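Local atomic coordinates of cellulose-binding protein (Saccharophagus degradans, PDB entry 2YHG), a protein that is of uncertain function but probably acts in carbohydrate metabolism, the fragment here joining a nucleoside hydrolase-like domain to a smaller C-terminal beta domain. Residues H312-F315 with Q316-D320; Y219-N222 with H223-H227; R168-A171 with Q172-F176; V161-V164 with Q165-S169; L359-S362 with G363-D366. All blocks are in the same frame, centred on the assembly; numbering follows the deposited sequence. Where two conformers were deposited one is given.

Contacts 1 and 2, their centres 10 Å apart, lie on the packed helices 308-323 and 217-225 and share one zinc ion and three of its waters. Contact 1 is the more buried, with a salt bridge and a Met-aromatic pair; contact 2 is half surface, with rings and a widened helical turn. Contacts 3 and 4 sit on the opposite side of the chain's centre, about 42 Å from contact 1 between centres, and share Arg168 and Ser169 between consecutive helices; their outer faces are polar, their inner faces apolar. Contact 5, in the C-terminal domain, is a loop turn held by hydroxyl, backbone and carboxylate groups, leading into a calcium site.

Contact 1: H312-F315 with Q316-D320; sequences HNDF and QARMD. With ZN (zinc ion), chain I; BTB (2-[bis-(2-hydroxy-ethyl)-amino]-2-hydroxymethyl-propane-1,3-diol), chain M.
An i to i+4 salt bridge joins Asp314 to Arg318 on helix 308-323, the helix that also carries the zinc ligand Asp320. Arg318 NE donates to Asp314 OD1 over 2.8 Å at 148°. The oxygen lies near the guanidinium plane, but the two flat groups stand 80° apart and NE meets OD1 on its syn side, well out of the carboxylate plane, so this is a single-point pairing. The buffer molecule BTB places O8 beside both partners, 3.0 Å from Arg318 NH2, which donates to it. Asp314 OD1 is also bonded to His333, and Arg318 NH2 pairs with Glu56.

On another face of the helix, Phe315 and Met319 run side by side. Phe315 CG is anti to the backbone N (chi1 -171°), which carries the ring along the helix until CE1 is 3.8 Å from Met319 SD, an oblique Met-aromatic contact. Gln316 serves the metal indirectly: its NE2 donates over 3.1 Å to water 3, a zinc ligand.

Asp320 OD1 binds the zinc at 2.1 Å, while its OD2 accepts from water 3 at 2.6 Å. The carboxylate thus splits its work between metal and metal-bound water, and Gln316 helps to orient that water from the second shell.

Contact 2: Y219-N222 with H223-H227; sequences YLDN and HIQSH. With ZN (zinc ion), chain I.
The face of the Tyr219 ring receives the edge of the His223 ring in an offset edge-to-face pair, with centroids 5.5 Å apart and planes at 60°; Tyr219 CD2 and His223 CD2 approach to 3.7 Å. His223 CB also lies over a face of the tyrosine, and Leu220 CD2 meets the ring edge in its plane. The His227 ring has His223 O over its centre, 3.2 Å above the plane. At its edge, ND1 donates to Ser226 OG over 3.0 Å, within the ring plane, and NE2 binds the zinc at 2.1 Å.

Helix 217-225 of the nucleoside hydrolase-like domain widens here into a pi-type turn. Leu220 O accepts from both Ile224 N and Gln225 N, the latter nearly straight (175°) at 2.8 Å.

With chi1 at 60°, Ser226 OG donates to Asn222 O over 2.9 Å from above the carbonyl plane. The chain of bonds from His227 ND1 through Ser226 OG to Asn222 O helps to hold the rotation of this zinc ligand. Asp320 completes the protein ligands of the zinc, and Tyr219 OH bonds to His312 O on helix 308-323. In the ring plane of His223, water 4, another zinc ligand, lies 2.6 Å from ND1.

Contact 3: R168-A171 with Q172-F176; sequences RSQA and QLDAF
A capping box formed by Ser169 and Gln172 starts helix 170-178. Ser169 is the N-cap: its OG accepts from Gln172 N over 3.0 Å, and in return Gln172 OE1 accepts from Ser169 N, also at 3.0 Å. The return bond is nearly straight (168°) and arrives in the carbonyl plane of the glutamine amide, on a lone pair. Both halves depend on rotamers. Ser169 OG is placed between its backbone N and carbonyl carbon (chi1 73°), facing the first helical turn, while Gln172 CG lies beside its own backbone N and the chain extends back toward the cap. Gln172 CG consequently packs against Ser169 OG at 3.3 Å, and its OE1 comes to 3.3 Å from Arg168 CB.

A second side-chain bond lies along the exposed flank: Gln170 NE2 donates to Asp174 OD1 over 3.1 Å. The acceptor is in the amide plane, but the donor stands above the carboxylate plane and the bond is bent.

Arg168 reaches past the cap. Water 6 accepts from its NH1 and donates to Gln172 O over 2.8 Å. The guanidinium stands almost perpendicular to the Phe176 ring (88°), with NH1 4.1 Å from CD1, and its NH2 forms a salt bridge to Asp139.

Helices 155-167 and 170-178 together make the crossover between the adjacent parallel strands 146-150 and 180-185; Leu173 and Phe176 face Val164 of helix 155-167, and Phe176 also touches helix 129-139.

Contact 4: V161-V164 with Q165-S169; sequences VWKV and QNTRS
Asn166 lies over Trp162 one turn back on helix 155-167, an i to i+4 CH-pi contact within the helical layer beside the parallel sheet of the nucleoside hydrolase-like domain. Its CB is 3.2 Å from Trp162 O and makes the CH-pi contact with the six-membered ring, 4.2 Å from the centroid and 9° off the normal. Next along the chain, CG comes to 3.8 Å from Trp162 CH2. At the tip the amide overhangs the CH2-CZ2 rim: OD1 is also 3.8 Å from CH2, while ND2 is 4.0 Å from CZ2. The amide and indole planes differ by just 15°. Asn166 CG, like that of Trp162, is anti to the backbone N (chi1 -176°), which makes the side chains run the same way.

Water 7 bridges Trp162 O and Gln165 OE1, donating to both. Farther on, Thr167 OG1 donates to Lys163 O over 2.7 Å, giving that carbonyl a side-chain partner late in the helix. Lys163 itself extends to a salt bridge with Asp127.

The inner face is apolar: Val164 packs on Leu173 and Phe176 of helix 170-178. Val164 CG1 touches Arg168 CD at 3.9 Å, and Val164 CG2 sits 4.1 Å above the centre of the Arg168 guanidinium.

Contact 5: L359-S362 with G363-D366; sequences LDAS and GSSD. With CA (calcium ion), chain D.
Ser364 returns to Ala361 through two atoms at once, closing a tight turn after strand 356-360. Ser364 OG lies beside its own backbone N and anti to the carbonyl carbon (chi1 -64°), a torsion that turns hydroxyl and amide to the same acceptor. OG donates to Ala361 O over 2.7 Å, in the carbonyl plane and on a lone pair; Ser364 N donates to the same oxygen over 3.0 Å, tilted out of that plane. The i to i+3 backbone bond, with Gly363 at a positive phi of 109°, fits a distorted type II beta turn. Glycine suits that corner because there is no CB to press on Ser362 O.

An Asx turn precedes it. Asp360 OD1 accepts from Ser362 N over 2.9 Å, from above the carboxylate plane, and from Ser362 OG over 2.7 Å, using the syn lone pair. Ser362 has the same rotamer as Ser364 (chi1 -56°), which again sets OG next to the amide, so each serine delivers a pair of donors to one oxygen.

Beyond the turn the chain reaches Asp366, whose carboxylate grips the calcium with both oxygens, OD1 at 2.4 Å and OD2 at 2.7 Å. Asn331, the carbonyl of His332, Asp368, Asp370 and Asp420 complete the protein ligands. Ser364 OG also bonds to Val337 N, and Ala361 packs on strand 372-378.

One acceptor is a neutral carbonyl, Ala361 O, and the other a carboxylate, Asp360 OD1; with two donors each they help to fix the turn, whereas the acids gathered at the calcium probably depend on the metal to offset their mutual repulsion.

Contact 1: H312-F315 with Q316-D320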
# COMPACT_ATOMS: atom_id res chain seq x y z
N HIS A 312 6.24 4.66 11.62
CA HIS A 312 7.63 4.60 12.02
C HIS A 312 7.89 3.54 13.07
O HIS A 312 8.91 2.83 13.03
CB HIS A 312 8.11 5.95 12.54
CG HIS A 312 7.99 7.05 11.54
ND1 HIS A 312 8.09 6.85 10.18
CD2 HIS A 312 7.73 8.37 11.72
CE1 HIS A 312 7.86 8.01 9.58
NE2 HIS A 312 7.68 8.95 10.49
N ASN A 313 6.95 3.39 13.99
CA ASN A 313 7.11 2.39 15.03
C ASN A 313 7.04 0.99 14.43
O ASN A 313 7.78 0.08 14.82
CB ASN A 313 6.07 2.56 16.13
CG ASN A 313 6.31 3.78 16.96
OD1 ASN A 313 7.19 4.62 16.70
ND2 ASN A 313 5.48 3.91 18.00
N ASP A 314 6.16 0.80 13.44
CA ASP A 314 6.03 -0.45 12.74
C ASP A 314 7.37 -0.87 12.13
O ASP A 314 7.82 -2.01 12.32
CB ASP A 314 4.96 -0.30 11.67
CG ASP A 314 4.72 -1.53 10.87
OD1 ASP A 314 4.60 -2.65 11.44
OD2 ASP A 314 4.62 -1.42 9.65
N PHE A 315 8.01 -0.00 11.37
CA PHE A 315 9.24 -0.36 10.69
C PHE A 315 10.35 -0.61 11.72
O PHE A 315 11.14 -1.52 11.57
CB PHE A 315 9.59 0.74 9.71
CG PHE A 315 10.74 0.46 8.75
CD1 PHE A 315 11.15 -0.78 8.39
CD2 PHE A 315 11.34 1.53 8.10
CE1 PHE A 315 12.14 -0.97 7.45
CE2 PHE A 315 12.31 1.35 7.13
CZ PHE A 315 12.72 0.10 6.81
N GLN A 316 10.40 0.21 12.76
CA GLN A 316 11.38 0.01 13.85
C GLN A 316 11.26 -1.40 14.42
O GLN A 316 12.27 -2.11 14.58
CB GLN A 316 11.20 1.08 14.90
CG GLN A 316 12.09 0.88 16.11
CD GLN A 316 11.85 1.84 17.25
OE1 GLN A 316 11.24 2.89 17.10
NE2 GLN A 316 12.35 1.47 18.42
N ALA A 317 10.04 -1.82 14.78
CA ALA A 317 9.84 -3.14 15.36
C ALA A 317 10.20 -4.22 14.38
O ALA A 317 10.81 -5.22 14.77
CB ALA A 317 8.40 -3.30 15.82
N ARG A 318 9.86 -4.04 13.10
CA ARG A 318 10.16 -5.09 12.12
C ARG A 318 11.66 -5.26 11.87
O ARG A 318 12.10 -6.37 11.60
CB ARG A 318 9.38 -4.84 10.84
CG ARG A 318 7.90 -5.02 11.00
CD ARG A 318 7.13 -4.52 9.79
NE ARG A 318 5.69 -4.70 9.92
CZ ARG A 318 5.05 -5.83 9.76
NH1 ARG A 318 5.66 -6.90 9.30
NH2 ARG A 318 3.76 -5.87 10.03
N MET A 319 12.42 -4.19 11.97
CA MET A 319 13.87 -4.33 11.90
C MET A 319 14.44 -5.01 13.14
O MET A 319 15.48 -5.67 13.06
CB MET A 319 14.55 -3.00 11.65
CG MET A 319 14.24 -2.41 10.28
SD MET A 319 14.61 -3.48 8.87
CE MET A 319 16.36 -3.67 9.08
N ASP A 320 13.75 -4.92 14.27
CA ASP A 320 14.05 -5.78 15.42
C ASP A 320 13.75 -7.22 15.13
O ASP A 320 14.56 -8.09 15.48
CB ASP A 320 13.31 -5.29 16.65
CG ASP A 320 13.71 -3.89 17.07
OD1 ASP A 320 14.80 -3.39 16.63
OD2 ASP A 320 12.95 -3.27 17.86
ZN ZN I . 15.71 -1.56 16.87
C1 BTB M . -2.58 -4.27 12.16
O1 BTB M . -1.63 -3.71 13.08
C2 BTB M . -1.60 -4.79 11.13
C3 BTB M . -0.66 -5.75 11.85
O3 BTB M . -1.36 -6.82 12.44
C4 BTB M . -2.34 -5.51 10.03
O4 BTB M . -3.19 -4.54 9.41
N BTB M . -0.77 -3.66 10.64
C5 BTB M . 0.02 -3.02 11.74
C6 BTB M . -0.06 -1.48 11.69
O6 BTB M . 0.69 -0.88 12.75
C7 BTB M . 0.06 -4.06 9.47
C8 BTB M . 1.08 -2.99 9.06
O8 BTB M . 2.33 -3.21 9.71
O HOH W 1 9.75 4.76 15.67
O HOH W 2 14.67 -0.85 15.21
O HOH W 3 14.16 -1.00 18.20
O HOH W 4 16.47 0.30 17.30

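Contact 2: Y219-N222 with H223-H227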
# COMPACT_ATOMS: atom_id res chain seq x y z
N TYR A 219 16.76 8.63 12.71
CA TYR A 219 15.89 7.46 12.91
C TYR A 219 16.40 6.32 12.03
O TYR A 219 16.49 5.18 12.44
CB TYR A 219 14.45 7.83 12.58
CG TYR A 219 13.54 6.64 12.33
CD1 TYR A 219 13.51 6.04 11.09
CD2 TYR A 219 12.68 6.16 13.30
CE1 TYR A 219 12.63 5.03 10.79
CE2 TYR A 219 11.80 5.09 13.03
CZ TYR A 219 11.77 4.53 11.77
OH TYR A 219 10.88 3.54 11.39
N LEU A 220 16.67 6.62 10.78
CA LEU A 220 17.07 5.57 9.85
C LEU A 220 18.40 4.96 10.32
O LEU A 220 18.57 3.75 10.33
CB LEU A 220 17.21 6.12 8.42
CG LEU A 220 15.88 6.60 7.81
CD1 LEU A 220 16.16 7.31 6.49
CD2 LEU A 220 14.92 5.45 7.64
N ASP A 221 19.36 5.81 10.68
CA ASP A 221 20.65 5.31 11.10
C ASP A 221 20.54 4.42 12.34
O ASP A 221 21.16 3.37 12.40
CB ASP A 221 21.56 6.51 11.37
CG ASP A 221 22.98 6.12 11.68
OD1 ASP A 221 23.61 5.41 10.88
OD2 ASP A 221 23.52 6.72 12.62
N ASN A 222 19.76 4.88 13.32
CA ASN A 222 19.69 4.18 14.59
C ASN A 222 18.80 2.96 14.59
O ASN A 222 19.13 1.96 15.23
CB ASN A 222 19.30 5.13 15.69
CG ASN A 222 20.37 6.16 15.98
OD1 ASN A 222 20.10 7.35 16.00
ND2 ASN A 222 21.57 5.70 16.29
N HIS A 223 17.63 3.04 13.95
CA HIS A 223 16.62 1.98 14.06
C HIS A 223 16.60 1.03 12.89
O HIS A 223 16.06 -0.06 13.00
CB HIS A 223 15.22 2.56 14.27
CG HIS A 223 15.09 3.25 15.58
ND1 HIS A 223 15.30 2.62 16.79
CD2 HIS A 223 14.79 4.53 15.87
CE1 HIS A 223 15.17 3.50 17.76
NE2 HIS A 223 14.80 4.66 17.23
N ILE A 224 17.13 1.46 11.73
CA ILE A 224 17.00 0.72 10.49
C ILE A 224 18.36 0.22 9.98
O ILE A 224 18.60 -0.97 9.93
CB ILE A 224 16.25 1.54 9.39
CG1 ILE A 224 14.94 2.15 9.93
CG2 ILE A 224 16.03 0.67 8.16
CD1 ILE A 224 13.91 1.18 10.48
N GLN A 225 19.23 1.15 9.64
CA GLN A 225 20.44 0.84 8.90
C GLN A 225 21.45 0.03 9.71
O GLN A 225 22.26 -0.70 9.16
CB GLN A 225 21.06 2.14 8.41
CG GLN A 225 20.20 2.81 7.35
CD GLN A 225 20.69 4.16 6.95
OE1 GLN A 225 20.78 5.05 7.79
NE2 GLN A 225 21.00 4.33 5.67
N SER A 226 21.38 0.15 11.03
CA SER A 226 22.24 -0.57 11.94
C SER A 226 21.80 -2.00 12.17
O SER A 226 22.49 -2.74 12.86
CB SER A 226 22.31 0.17 13.26
OG SER A 226 21.01 0.25 13.79
N HIS A 227 20.59 -2.35 11.73
CA HIS A 227 19.98 -3.64 12.08
C HIS A 227 20.26 -4.73 11.03
O HIS A 227 19.42 -5.04 10.17
CB HIS A 227 18.48 -3.46 12.32
CG HIS A 227 18.13 -2.78 13.62
ND1 HIS A 227 18.76 -1.65 14.08
CD2 HIS A 227 17.18 -3.08 14.54
CE1 HIS A 227 18.21 -1.27 15.22
NE2 HIS A 227 17.22 -2.09 15.49
ZN ZN I . 15.71 -1.56 16.87
O HOH W 5 23.54 5.71 8.15
O HOH W 2 14.67 -0.85 15.21
O HOH W 4 16.47 0.30 17.30
O HOH W 3 14.16 -1.00 18.20

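Contact 3: R168-A171 with Q172-F176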
# COMPACT_ATOMS: atom_id res chain seq x y z
N ARG A 168 -6.97 -10.39 -27.24
CA ARG A 168 -8.19 -10.92 -26.63
C ARG A 168 -9.40 -10.13 -27.05
O ARG A 168 -9.30 -9.06 -27.67
CB ARG A 168 -8.09 -10.94 -25.09
CG ARG A 168 -6.85 -11.67 -24.61
CD ARG A 168 -6.96 -12.07 -23.16
NE ARG A 168 -5.68 -12.53 -22.67
CZ ARG A 168 -5.41 -12.75 -21.38
NH1 ARG A 168 -6.30 -12.51 -20.45
NH2 ARG A 168 -4.20 -13.15 -21.02
N SER A 169 -10.57 -10.68 -26.78
CA SER A 169 -11.82 -9.99 -27.10
C SER A 169 -12.03 -8.78 -26.20
O SER A 169 -11.41 -8.66 -25.11
CB SER A 169 -12.99 -10.94 -26.91
OG SER A 169 -13.23 -11.17 -25.54
N GLN A 170 -12.96 -7.91 -26.59
CA GLN A 170 -13.32 -6.80 -25.74
C GLN A 170 -13.77 -7.27 -24.36
O GLN A 170 -13.40 -6.66 -23.35
CB GLN A 170 -14.43 -5.98 -26.38
CG GLN A 170 -14.79 -4.73 -25.60
CD GLN A 170 -13.67 -3.72 -25.61
OE1 GLN A 170 -13.05 -3.45 -26.64
NE2 GLN A 170 -13.39 -3.16 -24.44
N ALA A 171 -14.63 -8.27 -24.30
CA ALA A 171 -15.11 -8.76 -23.02
C ALA A 171 -13.96 -9.26 -22.15
O ALA A 171 -13.95 -9.04 -20.92
CB ALA A 171 -16.13 -9.91 -23.24
N GLN A 172 -13.01 -9.98 -22.76
CA GLN A 172 -11.85 -10.49 -22.02
C GLN A 172 -10.94 -9.35 -21.53
O GLN A 172 -10.45 -9.39 -20.40
CB GLN A 172 -11.02 -11.45 -22.88
CG GLN A 172 -11.71 -12.78 -23.10
CD GLN A 172 -11.01 -13.65 -24.10
OE1 GLN A 172 -10.55 -13.20 -25.14
NE2 GLN A 172 -11.05 -14.94 -23.84
N LEU A 173 -10.81 -8.31 -22.33
CA LEU A 173 -10.04 -7.13 -21.92
C LEU A 173 -10.74 -6.42 -20.76
O LEU A 173 -10.10 -6.07 -19.75
CB LEU A 173 -9.89 -6.18 -23.10
CG LEU A 173 -9.26 -4.83 -22.78
CD1 LEU A 173 -7.82 -4.97 -22.26
CD2 LEU A 173 -9.34 -4.00 -24.07
N ASP A 174 -12.06 -6.28 -20.84
CA ASP A 174 -12.78 -5.62 -19.77
C ASP A 174 -12.65 -6.41 -18.48
O ASP A 174 -12.53 -5.84 -17.39
CB ASP A 174 -14.25 -5.44 -20.14
CG ASP A 174 -14.46 -4.39 -21.22
OD1 ASP A 174 -13.68 -3.43 -21.32
OD2 ASP A 174 -15.50 -4.48 -21.94
N ALA A 175 -12.70 -7.73 -18.58
CA ALA A 175 -12.56 -8.55 -17.39
C ALA A 175 -11.18 -8.41 -16.76
O ALA A 175 -11.05 -8.31 -15.55
CB ALA A 175 -12.84 -10.03 -17.73
N PHE A 176 -10.15 -8.39 -17.60
CA PHE A 176 -8.77 -8.19 -17.19
C PHE A 176 -8.65 -6.87 -16.41
O PHE A 176 -8.17 -6.83 -15.26
CB PHE A 176 -7.86 -8.21 -18.42
CG PHE A 176 -6.39 -8.18 -18.11
CD1 PHE A 176 -5.69 -9.36 -17.93
CD2 PHE A 176 -5.73 -6.96 -17.99
CE1 PHE A 176 -4.35 -9.34 -17.66
CE2 PHE A 176 -4.37 -6.94 -17.70
CZ PHE A 176 -3.69 -8.13 -17.51
O HOH W 6 -9.16 -11.77 -19.67

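Contact 4: V161-V164 with Q165-S169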
# COMPACT_ATOMS: atom_id res chain seq x y z
N VAL A 161 -1.20 -4.72 -20.45
CA VAL A 161 -2.55 -4.37 -20.92
C VAL A 161 -2.59 -4.28 -22.45
O VAL A 161 -3.54 -4.76 -23.07
CB VAL A 161 -3.01 -3.04 -20.25
CG1 VAL A 161 -4.29 -2.53 -20.90
CG2 VAL A 161 -3.16 -3.20 -18.76
N TRP A 162 -1.56 -3.70 -23.06
CA TRP A 162 -1.48 -3.61 -24.50
C TRP A 162 -1.55 -5.00 -25.13
O TRP A 162 -2.27 -5.22 -26.12
CB TRP A 162 -0.22 -2.86 -24.95
CG TRP A 162 -0.14 -2.70 -26.41
CD1 TRP A 162 -0.69 -1.70 -27.16
CD2 TRP A 162 0.44 -3.61 -27.34
NE1 TRP A 162 -0.50 -1.93 -28.48
CE2 TRP A 162 0.20 -3.09 -28.63
CE3 TRP A 162 1.13 -4.80 -27.21
CZ2 TRP A 162 0.60 -3.75 -29.79
CZ3 TRP A 162 1.51 -5.46 -28.37
CH2 TRP A 162 1.21 -4.95 -29.63
N LYS A 163 -0.80 -5.93 -24.58
CA LYS A 163 -0.79 -7.27 -25.14
C LYS A 163 -2.17 -7.92 -25.02
O LYS A 163 -2.65 -8.56 -25.96
CB LYS A 163 0.27 -8.14 -24.46
CG LYS A 163 0.22 -9.62 -24.92
CD LYS A 163 1.33 -10.41 -24.29
CE LYS A 163 1.37 -11.83 -24.77
NZ LYS A 163 2.54 -12.53 -24.15
N VAL A 164 -2.82 -7.79 -23.88
CA VAL A 164 -4.17 -8.32 -23.70
C VAL A 164 -5.14 -7.67 -24.69
O VAL A 164 -5.91 -8.38 -25.38
CB VAL A 164 -4.62 -8.13 -22.24
CG1 VAL A 164 -6.09 -8.45 -22.06
CG2 VAL A 164 -3.78 -8.98 -21.32
N GLN A 165 -5.10 -6.35 -24.82
CA GLN A 165 -5.94 -5.67 -25.79
C GLN A 165 -5.69 -6.15 -27.21
O GLN A 165 -6.61 -6.27 -28.01
CB GLN A 165 -5.71 -4.18 -25.67
CG GLN A 165 -6.51 -3.35 -26.67
CD GLN A 165 -6.15 -1.89 -26.56
OE1 GLN A 165 -4.98 -1.53 -26.60
NE2 GLN A 165 -7.15 -1.07 -26.36
N ASN A 166 -4.45 -6.48 -27.52
CA ASN A 166 -4.03 -6.86 -28.87
C ASN A 166 -4.38 -8.29 -29.22
O ASN A 166 -4.31 -8.65 -30.36
CB ASN A 166 -2.51 -6.65 -29.01
CG ASN A 166 -1.99 -6.91 -30.38
OD1 ASN A 166 -1.12 -7.77 -30.59
ND2 ASN A 166 -2.36 -6.06 -31.30
N THR A 167 -4.69 -9.11 -28.23
CA THR A 167 -4.83 -10.54 -28.44
C THR A 167 -6.14 -11.14 -27.96
O THR A 167 -6.38 -12.33 -28.23
CB THR A 167 -3.68 -11.33 -27.78
OG1 THR A 167 -3.67 -11.06 -26.37
CG2 THR A 167 -2.32 -10.97 -28.39
N ARG A 168 -6.97 -10.39 -27.24
CA ARG A 168 -8.19 -10.92 -26.63
C ARG A 168 -9.40 -10.13 -27.05
O ARG A 168 -9.30 -9.06 -27.67
CB ARG A 168 -8.09 -10.94 -25.09
CG ARG A 168 -6.85 -11.67 -24.61
CD ARG A 168 -6.96 -12.07 -23.16
NE ARG A 168 -5.68 -12.53 -22.67
CZ ARG A 168 -5.41 -12.75 -21.38
NH1 ARG A 168 -6.30 -12.51 -20.45
NH2 ARG A 168 -4.20 -13.15 -21.02
N SER A 169 -10.57 -10.68 -26.78
CA SER A 169 -11.82 -9.99 -27.10
C SER A 169 -12.03 -8.78 -26.20
O SER A 169 -11.41 -8.66 -25.11
CB SER A 169 -12.99 -10.94 -26.91
OG SER A 169 -13.23 -11.17 -25.54
O HOH W 7 -3.30 -3.38 -28.07

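Contact 5: L359-S362 with G363-D366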
# COMPACT_ATOMS: atom_id res chain seq x y z
N LEU A 359 -19.97 -0.42 20.21
CA LEU A 359 -18.80 -1.03 19.57
C LEU A 359 -17.82 -1.37 20.68
O LEU A 359 -17.31 -0.49 21.35
CB LEU A 359 -18.17 -0.08 18.55
CG LEU A 359 -19.04 0.33 17.36
CD1 LEU A 359 -18.31 1.39 16.51
CD2 LEU A 359 -19.48 -0.84 16.51
N ASP A 360 -17.62 -2.66 20.88
CA ASP A 360 -16.88 -3.15 22.03
C ASP A 360 -15.64 -3.89 21.57
O ASP A 360 -15.76 -4.92 20.92
CB ASP A 360 -17.80 -4.09 22.83
CG ASP A 360 -17.22 -4.52 24.13
OD1 ASP A 360 -16.05 -4.22 24.42
OD2 ASP A 360 -17.98 -5.21 24.86
N ALA A 361 -14.48 -3.32 21.88
CA ALA A 361 -13.21 -3.90 21.50
C ALA A 361 -12.61 -4.78 22.58
O ALA A 361 -11.44 -5.20 22.45
CB ALA A 361 -12.22 -2.79 21.11
N SER A 362 -13.35 -5.10 23.63
CA SER A 362 -12.89 -6.12 24.59
C SER A 362 -12.55 -7.46 23.83
O SER A 362 -13.20 -7.94 22.99
CB SER A 362 -14.01 -6.33 25.66
OG SER A 362 -14.32 -5.12 26.25
N GLY A 363 -11.62 -8.29 24.27
CA GLY A 363 -11.44 -9.34 23.27
C GLY A 363 -10.11 -9.19 22.55
O GLY A 363 -9.62 -10.08 21.85
N SER A 364 -9.96 -7.78 22.19
CA SER A 364 -8.68 -7.43 21.60
C SER A 364 -7.59 -7.97 22.52
O SER A 364 -7.79 -8.11 23.72
CB SER A 364 -8.55 -5.92 21.46
OG SER A 364 -9.50 -5.35 20.56
N SER A 365 -6.43 -8.23 21.96
CA SER A 365 -5.37 -8.82 22.75
C SER A 365 -4.03 -8.30 22.27
O SER A 365 -3.92 -7.72 21.18
CB SER A 365 -5.41 -10.35 22.68
OG SER A 365 -5.25 -10.79 21.34
N ASP A 366 -2.98 -8.57 23.04
CA ASP A 366 -1.63 -8.35 22.60
C ASP A 366 -0.80 -9.58 22.81
O ASP A 366 -0.76 -10.12 23.92
CB ASP A 366 -1.00 -7.21 23.32
CG ASP A 366 0.35 -6.87 22.76
OD1 ASP A 366 0.39 -6.18 21.73
OD2 ASP A 366 1.37 -7.36 23.29
CA CA D . 2.76 -5.90 21.55